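Cystathionine gamma-synthase (PDB 6LD7) probably uses pyridoxal 5'-phosphate to join cysteine to an activated homoserine, giving cystathionine in the methionine biosynthesis pathway. Local coordinates at residues I131-T136 with A142-Q147; K150-E155 with R168-A173. The protein carries 1 engineered substitution. All coordinates share one frame; numbering follows the deposited sequence.

Following the chain from the N terminus, interaction 1 comes first: strand 129-133 ends, the chain turns, and helix 138-145 folds back so that residues 142-147 lie against residues 131-136. That short loop is closed before interaction 2 begins, so the two are in series. Strand 151-155 then enters the same sheet, with strand 104-108 between it and strand 129-133, and a longer loop closes when helix 167-176 packs on it at residues 168-173. Both contacts tie helices to the seven-stranded sheet, their centres about 10 Å apart. They also touch: Leu135 packs against Leu153 and Ile154, and Leu145 against Ala173, joining the two helices side by side in one layer over the sheet.

Interaction 1 of 2, residues I131-T136 with A142-Q147; sequences ITADLT and ADALAQ
Ile131 carries most of the apolar contact, splitting its two branches between Ala144 and Gln147. Its CG2 methyl rests on the CB of Ala144 at 3.8 Å, where the helix backbone comes near enough for Ala144 CA to be touched as well. The other branch, with CG1 beside the backbone N (chi1 -67°) and CD1 extended beyond it, runs to Gln147. There Ile131 CD1 lies 3.8 Å from Gln147 CB and 3.6 Å from Gln147 CD, the two chains passing at a slant. Two residues along the strand, Ala133 CB faces the same Ala144 CB more loosely, at 4.3 Å. Ala144 thus sits over both strand residues, and it also touches Val106 on the neighbouring strand 104-108.

A set of polar interactions lies in the turn that leads from strand to helix. Asp134 OD1 accepts a hydrogen bond from the backbone N-H of Thr136, N to OD1 2.9 Å, forming an Asx turn, and the hydroxyl OG1 of Thr136 is bonded to the same oxygen, though modelled so close that its exact length deserves caution. The backbone N of Asp134 is hydrogen-bonded to the hydroxyl of Ser140 in the helix.

Helix and following residue therefore meet this edge strand of the sheet through methyl groups and the chain of Gln147: the small Ala144 lets the backbones come within 6.5 Å, between the CA atoms of Ile131 and Ala144, while the side-chain bonds of Asp134 and Thr136 hold the turn.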
ATOM      1  N   ILE C 131      37.201  20.477  -2.414  1.00 35.71           N
ATOM      2  CA  ILE C 131      38.561  20.025  -2.020  1.00 37.55           C
ATOM      3  C   ILE C 131      38.433  18.534  -1.741  1.00 37.81           C
ATOM      4  O   ILE C 131      37.542  18.150  -0.986  1.00 37.14           O
ATOM      5  CB  ILE C 131      39.096  20.799  -0.806  1.00 36.03           C
ATOM      6  CG1 ILE C 131      39.345  22.267  -1.128  1.00 40.88           C
ATOM      7  CG2 ILE C 131      40.415  20.205  -0.319  1.00 39.07           C
ATOM      8  CD1 ILE C 131      39.552  23.096   0.123  1.00 45.67           C
ATOM      9  N   THR C 132      39.279  17.715  -2.327  1.00 38.09           N
ATOM     10  CA  THR C 132      39.314  16.293  -1.989  1.00 40.62           C
ATOM     11  C   THR C 132      40.418  16.053  -0.944  1.00 40.99           C
ATOM     12  O   THR C 132      41.389  16.773  -0.913  1.00 44.04           O
ATOM     13  CB  THR C 132      39.242  15.422  -3.236  1.00 49.43           C
ATOM     14  OG1 THR C 132      40.220  14.440  -2.897  1.00 58.78           O
ATOM     15  CG2 THR C 132      39.481  16.121  -4.541  1.00 54.47           C
ATOM     16  N   ALA C 133      40.180  15.165   0.013  1.00 36.24           N
ATOM     17  CA  ALA C 133      41.081  14.931   1.161  1.00 35.58           C
ATOM     18  C   ALA C 133      40.948  13.483   1.571  1.00 33.90           C
ATOM     19  O   ALA C 133      39.862  12.883   1.425  1.00 32.72           O
ATOM     20  CB  ALA C 133      40.765  15.826   2.317  1.00 35.98           C
ATOM     21  N   ASP C 134      42.038  12.930   2.047  1.00 32.24           N
ATOM     22  CA  ASP C 134      42.029  11.633   2.763  1.00 31.03           C
ATOM     23  C   ASP C 134      41.907  11.990   4.236  1.00 32.10           C
ATOM     24  O   ASP C 134      42.915  12.412   4.854  1.00 30.25           O
ATOM     25  CB  ASP C 134      43.251  10.788   2.397  1.00 33.22           C
ATOM     26  CG  ASP C 134      43.207   9.418   3.062  1.00 36.47           C
ATOM     27  OD1 ASP C 134      42.427   9.251   4.113  1.00 32.71           O
ATOM     28  OD2 ASP C 134      43.945   8.547   2.552  1.00 33.60           O
ATOM     29  N   LEU C 135      40.706  11.880   4.790  1.00 29.93           N
ATOM     30  CA  LEU C 135      40.442  12.261   6.182  1.00 32.43           C
ATOM     31  C   LEU C 135      41.141  11.326   7.187  1.00 31.50           C
ATOM     32  O   LEU C 135      41.061  11.610   8.409  1.00 31.73           O
ATOM     33  CB  LEU C 135      38.918  12.325   6.381  1.00 33.17           C
ATOM     34  CG  LEU C 135      38.150  13.318   5.509  1.00 35.72           C
ATOM     35  CD1 LEU C 135      36.729  13.407   6.009  1.00 39.29           C
ATOM     36  CD2 LEU C 135      38.760  14.702   5.524  1.00 39.44           C
ATOM     37  N   THR C 136      41.715  10.193   6.778  1.00 32.80           N
ATOM     38  CA  THR C 136      42.540   9.341   7.683  1.00 32.45           C
ATOM     39  C   THR C 136      44.006   9.820   7.670  1.00 33.85           C
ATOM     40  O   THR C 136      44.772   9.266   8.343  1.00 32.39           O
ATOM     41  CB  THR C 136      42.526   7.879   7.241  1.00 33.73           C
ATOM     42  OG1 THR C 136      43.165   7.721   5.952  1.00 32.61           O
ATOM     43  CG2 THR C 136      41.121   7.336   7.147  1.00 34.02           C
ATOM     44  N   ALA C 142      44.592  18.676   7.267  1.00 32.21           N
ATOM     45  CA  ALA C 142      45.041  19.994   7.739  1.00 32.62           C
ATOM     46  C   ALA C 142      45.128  20.932   6.527  1.00 30.64           C
ATOM     47  O   ALA C 142      44.839  22.103   6.712  1.00 30.48           O
ATOM     48  CB  ALA C 142      46.367  19.942   8.519  1.00 31.60           C
ATOM     49  N   ASP C 143      45.639  20.466   5.391  1.00 29.73           N
ATOM     50  CA  ASP C 143      45.730  21.264   4.136  1.00 34.56           C
ATOM     51  C   ASP C 143      44.331  21.685   3.627  1.00 36.09           C
ATOM     52  O   ASP C 143      44.186  22.797   3.171  1.00 36.70           O
ATOM     53  CB  ASP C 143      46.503  20.495   3.051  1.00 35.78           C
ATOM     54  CG  ASP C 143      48.034  20.361   3.344  1.00 40.01           C
ATOM     55  OD1 ASP C 143      48.588  20.982   4.325  1.00 40.28           O
ATOM     56  OD2 ASP C 143      48.639  19.541   2.686  1.00 41.17           O
ATOM     57  N   ALA C 144      43.322  20.829   3.729  1.00 35.04           N
ATOM     58  CA  ALA C 144      41.931  21.172   3.360  1.00 34.25           C
ATOM     59  C   ALA C 144      41.449  22.234   4.300  1.00 36.67           C
ATOM     60  O   ALA C 144      40.966  23.245   3.826  1.00 37.48           O
ATOM     61  CB  ALA C 144      41.090  19.936   3.457  1.00 37.34           C
ATOM     62  N   LEU C 145      41.622  22.039   5.600  1.00 35.58           N
ATOM     63  CA  LEU C 145      41.031  22.995   6.573  1.00 35.20           C
ATOM     64  C   LEU C 145      41.734  24.356   6.552  1.00 38.17           C
ATOM     65  O   LEU C 145      41.141  25.281   7.067  1.00 36.84           O
ATOM     66  CB  LEU C 145      41.057  22.430   7.993  1.00 35.95           C
ATOM     67  CG  LEU C 145      40.263  21.141   8.217  1.00 40.40           C
ATOM     68  CD1 LEU C 145      40.328  20.752   9.679  1.00 42.06           C
ATOM     69  CD2 LEU C 145      38.802  21.277   7.803  1.00 40.79           C
ATOM     70  N   ALA C 146      42.988  24.453   6.099  1.00 40.60           N
ATOM     71  CA  ALA C 146      43.738  25.739   6.030  1.00 42.57           C
ATOM     72  C   ALA C 146      43.095  26.643   4.948  1.00 46.99           C
ATOM     73  O   ALA C 146      43.372  27.809   4.969  1.00 42.53           O
ATOM     74  CB  ALA C 146      45.207  25.556   5.725  1.00 39.62           C
ATOM     75  N   GLN C 147      42.261  26.103   4.068  1.00 46.07           N
ATOM     76  CA  GLN C 147      41.486  26.835   3.051  1.00 47.28           C
ATOM     77  C   GLN C 147      40.157  27.346   3.657  1.00 45.63           C
ATOM     78  O   GLN C 147      39.450  27.983   2.958  1.00 47.55           O
ATOM     79  CB  GLN C 147      41.383  25.933   1.805  1.00 45.75           C
ATOM     80  CG  GLN C 147      42.759  25.693   1.170  1.00 48.13           C
ATOM     81  CD  GLN C 147      42.770  24.627   0.085  1.00 55.53           C
ATOM     82  OE1 GLN C 147      43.277  23.506   0.262  1.00 59.47           O
ATOM     83  NE2 GLN C 147      42.217  24.929  -1.079  1.00 53.36           N
TER

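Interaction 2 of 2, residues K150-E155 with R168-A173; sequences KLVLIE and RFVIEA
Strand 151-155, which presents Val152 and Ile154 to Val170, and Ile154 also to Ile171, runs almost exactly antiparallel to helix segment 168-173, at 174° with the axes 10.3 Å apart at their closest. Across this gap Ile154 and Val170 meet tip to tip. The CG1 branch of Ile154 stands beside the backbone N (chi1 -54°) and continues extended, bringing CD1 to 3.6 Å from Val170 CG1. Ile154 CG1 is 4.0 Å from the same Val170 CG1. This is the first half of a beta-alpha-beta unit: strand 151-155, helix 167-176 and then strand 180-184, which is the next strand in the sheet and runs parallel to the first. Ile154 CD1 also reaches the neighbouring helix residue, with Ile171 CG1 4.1 Å away, so its end methyl touches two successive side chains of the helix. The buried Val152 makes the looser approach, its CG1 4.4 Å from Val170 CG1. Val152 additionally packs on Leu145 of helix 138-145, which lies alongside over this face of the sheet.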
ATOM      1  N   LYS C 150      33.550  25.619   4.171  1.00 31.42           N
ATOM      2  CA  LYS C 150      32.280  25.821   4.896  1.00 29.75           C
ATOM      3  C   LYS C 150      31.838  24.499   5.515  1.00 28.51           C
ATOM      4  O   LYS C 150      31.152  24.482   6.565  1.00 28.93           O
ATOM      5  CB  LYS C 150      31.232  26.307   3.903  1.00 37.17           C
ATOM      6  CG  LYS C 150      29.881  26.582   4.520  1.00 41.45           C
ATOM      7  CD  LYS C 150      29.927  27.842   5.316  1.00 44.09           C
ATOM      8  CE  LYS C 150      28.789  27.830   6.285  1.00 49.99           C
ATOM      9  NZ  LYS C 150      27.674  28.454   5.601  1.00 58.85           N
ATOM     10  N   LEU C 151      32.053  23.405   4.807  1.00 26.61           N
ATOM     11  CA  LEU C 151      31.410  22.129   5.183  1.00 28.04           C
ATOM     12  C   LEU C 151      32.416  21.056   4.891  1.00 25.67           C
ATOM     13  O   LEU C 151      33.017  21.132   3.805  1.00 28.73           O
ATOM     14  CB  LEU C 151      30.143  21.923   4.299  1.00 28.12           C
ATOM     15  CG  LEU C 151      29.343  20.644   4.525  1.00 28.78           C
ATOM     16  CD1 LEU C 151      28.866  20.615   5.953  1.00 31.64           C
ATOM     17  CD2 LEU C 151      28.127  20.621   3.572  1.00 30.04           C
ATOM     18  N   VAL C 152      32.453  20.050   5.751  1.00 27.96           N
ATOM     19  CA  VAL C 152      33.274  18.830   5.577  1.00 28.87           C
ATOM     20  C   VAL C 152      32.363  17.641   5.661  1.00 26.57           C
ATOM     21  O   VAL C 152      31.632  17.538   6.627  1.00 27.07           O
ATOM     22  CB  VAL C 152      34.338  18.730   6.683  1.00 28.55           C
ATOM     23  CG1 VAL C 152      35.108  17.443   6.545  1.00 29.36           C
ATOM     24  CG2 VAL C 152      35.218  19.931   6.683  1.00 30.46           C
ATOM     25  N   LEU C 153      32.455  16.788   4.679  1.00 27.06           N
ATOM     26  CA  LEU C 153      31.689  15.535   4.613  1.00 28.77           C
ATOM     27  C   LEU C 153      32.615  14.412   5.120  1.00 28.97           C
ATOM     28  O   LEU C 153      33.761  14.253   4.579  1.00 28.72           O
ATOM     29  CB  LEU C 153      31.188  15.253   3.187  1.00 28.13           C
ATOM     30  CG  LEU C 153      30.708  13.819   2.917  1.00 31.39           C
ATOM     31  CD1 LEU C 153      29.417  13.566   3.628  1.00 31.98           C
ATOM     32  CD2 LEU C 153      30.501  13.562   1.421  1.00 33.70           C
ATOM     33  N   ILE C 154      32.076  13.589   6.019  1.00 28.16           N
ATOM     34  CA  ILE C 154      32.728  12.350   6.459  1.00 26.94           C
ATOM     35  C   ILE C 154      31.866  11.166   6.093  1.00 25.44           C
ATOM     36  O   ILE C 154      30.677  11.184   6.409  1.00 28.08           O
ATOM     37  CB  ILE C 154      32.946  12.396   7.951  1.00 28.25           C
ATOM     38  CG1 ILE C 154      33.704  13.631   8.368  1.00 29.81           C
ATOM     39  CG2 ILE C 154      33.580  11.126   8.435  1.00 29.14           C
ATOM     40  CD1 ILE C 154      33.695  13.808   9.820  1.00 32.73           C
ATOM     41  N   GLU C 155      32.459  10.128   5.543  1.00 25.78           N
ATOM     42  CA  GLU C 155      31.708   8.880   5.274  1.00 28.72           C
ATOM     43  C   GLU C 155      32.511   7.742   5.888  1.00 28.60           C
ATOM     44  O   GLU C 155      33.637   7.329   5.376  1.00 26.08           O
ATOM     45  CB  GLU C 155      31.474   8.693   3.784  1.00 28.98           C
ATOM     46  CG  GLU C 155      30.642   7.466   3.429  1.00 33.35           C
ATOM     47  CD  GLU C 155      30.540   7.244   1.930  1.00 35.24           C
ATOM     48  OE1 GLU C 155      30.520   5.996   1.556  1.00 34.74           O
ATOM     49  OE2 GLU C 155      30.498   8.333   1.144  1.00 31.27           O
ATOM     50  N   ARG C 168      36.028  12.109  16.197  1.00 30.85           N
ATOM     51  CA  ARG C 168      36.392  13.163  17.193  1.00 33.24           C
ATOM     52  C   ARG C 168      37.542  14.009  16.597  1.00 31.80           C
ATOM     53  O   ARG C 168      37.506  15.226  16.685  1.00 34.01           O
ATOM     54  CB  ARG C 168      36.846  12.571  18.561  1.00 36.10           C
ATOM     55  CG  ARG C 168      36.770  13.635  19.650  1.00 41.24           C
ATOM     56  CD  ARG C 168      37.102  13.181  21.045  1.00 53.18           C
ATOM     57  NE  ARG C 168      36.052  12.449  21.720  1.00 58.94           N
ATOM     58  CZ  ARG C 168      35.910  11.111  21.785  1.00 60.11           C
ATOM     59  NH1 ARG C 168      36.738  10.262  21.190  1.00 64.95           N
ATOM     60  NH2 ARG C 168      34.848  10.624  22.398  1.00 66.52           N
ATOM     61  N   PHE C 169      38.556  13.375  16.040  1.00 30.26           N
ATOM     62  CA  PHE C 169      39.718  14.097  15.445  1.00 30.87           C
ATOM     63  C   PHE C 169      39.201  15.064  14.368  1.00 29.98           C
ATOM     64  O   PHE C 169      39.507  16.323  14.369  1.00 25.66           O
ATOM     65  CB  PHE C 169      40.742  13.083  14.886  1.00 30.48           C
ATOM     66  CG  PHE C 169      41.821  13.706  14.032  1.00 32.19           C
ATOM     67  CD1 PHE C 169      42.722  14.605  14.579  1.00 33.89           C
ATOM     68  CD2 PHE C 169      41.985  13.329  12.708  1.00 32.79           C
ATOM     69  CE1 PHE C 169      43.689  15.218  13.775  1.00 37.03           C
ATOM     70  CE2 PHE C 169      42.955  13.915  11.912  1.00 38.36           C
ATOM     71  CZ  PHE C 169      43.801  14.877  12.437  1.00 37.74           C
ATOM     72  N   VAL C 170      38.432  14.524  13.404  1.00 30.16           N
ATOM     73  CA  VAL C 170      38.050  15.369  12.231  1.00 29.09           C
ATOM     74  C   VAL C 170      37.143  16.496  12.676  1.00 30.54           C
ATOM     75  O   VAL C 170      37.386  17.667  12.262  1.00 27.37           O
ATOM     76  CB  VAL C 170      37.441  14.555  11.091  1.00 29.09           C
ATOM     77  CG1 VAL C 170      36.928  15.447   9.968  1.00 31.50           C
ATOM     78  CG2 VAL C 170      38.481  13.610  10.576  1.00 28.76           C
ATOM     79  N   ILE C 171      36.160  16.172  13.521  1.00 31.76           N
ATOM     80  CA  ILE C 171      35.109  17.144  13.870  1.00 32.49           C
ATOM     81  C   ILE C 171      35.728  18.267  14.716  1.00 32.24           C
ATOM     82  O   ILE C 171      35.446  19.425  14.427  1.00 29.37           O
ATOM     83  CB  ILE C 171      33.946  16.429  14.549  1.00 29.70           C
ATOM     84  CG1 ILE C 171      33.212  15.519  13.559  1.00 29.61           C
ATOM     85  CG2 ILE C 171      33.044  17.381  15.263  1.00 30.52           C
ATOM     86  CD1 ILE C 171      32.216  14.556  14.229  1.00 28.73           C
ATOM     87  N   GLU C 172      36.554  17.966  15.708  1.00 32.86           N
ATOM     88  CA  GLU C 172      37.209  19.046  16.506  1.00 32.69           C
ATOM     89  C   GLU C 172      38.125  19.875  15.617  1.00 31.15           C
ATOM     90  O   GLU C 172      38.101  21.078  15.765  1.00 34.04           O
ATOM     91  CB  GLU C 172      38.110  18.497  17.624  1.00 37.89           C
ATOM     92  CG  GLU C 172      37.304  17.800  18.720  1.00 45.99           C
ATOM     93  CD  GLU C 172      36.258  18.634  19.446  1.00 53.21           C
ATOM     94  OE1 GLU C 172      36.291  19.918  19.367  1.00 59.00           O
ATOM     95  OE2 GLU C 172      35.408  18.009  20.097  1.00 60.83           O
ATOM     96  N   ALA C 173      38.889  19.299  14.687  1.00 30.94           N
ATOM     97  CA  ALA C 173      39.744  20.157  13.797  1.00 34.46           C
ATOM     98  C   ALA C 173      38.866  21.056  12.910  1.00 35.40           C
ATOM     99  O   ALA C 173      39.162  22.254  12.720  1.00 34.27           O
ATOM    100  CB  ALA C 173      40.686  19.309  12.976  1.00 34.56           C
TER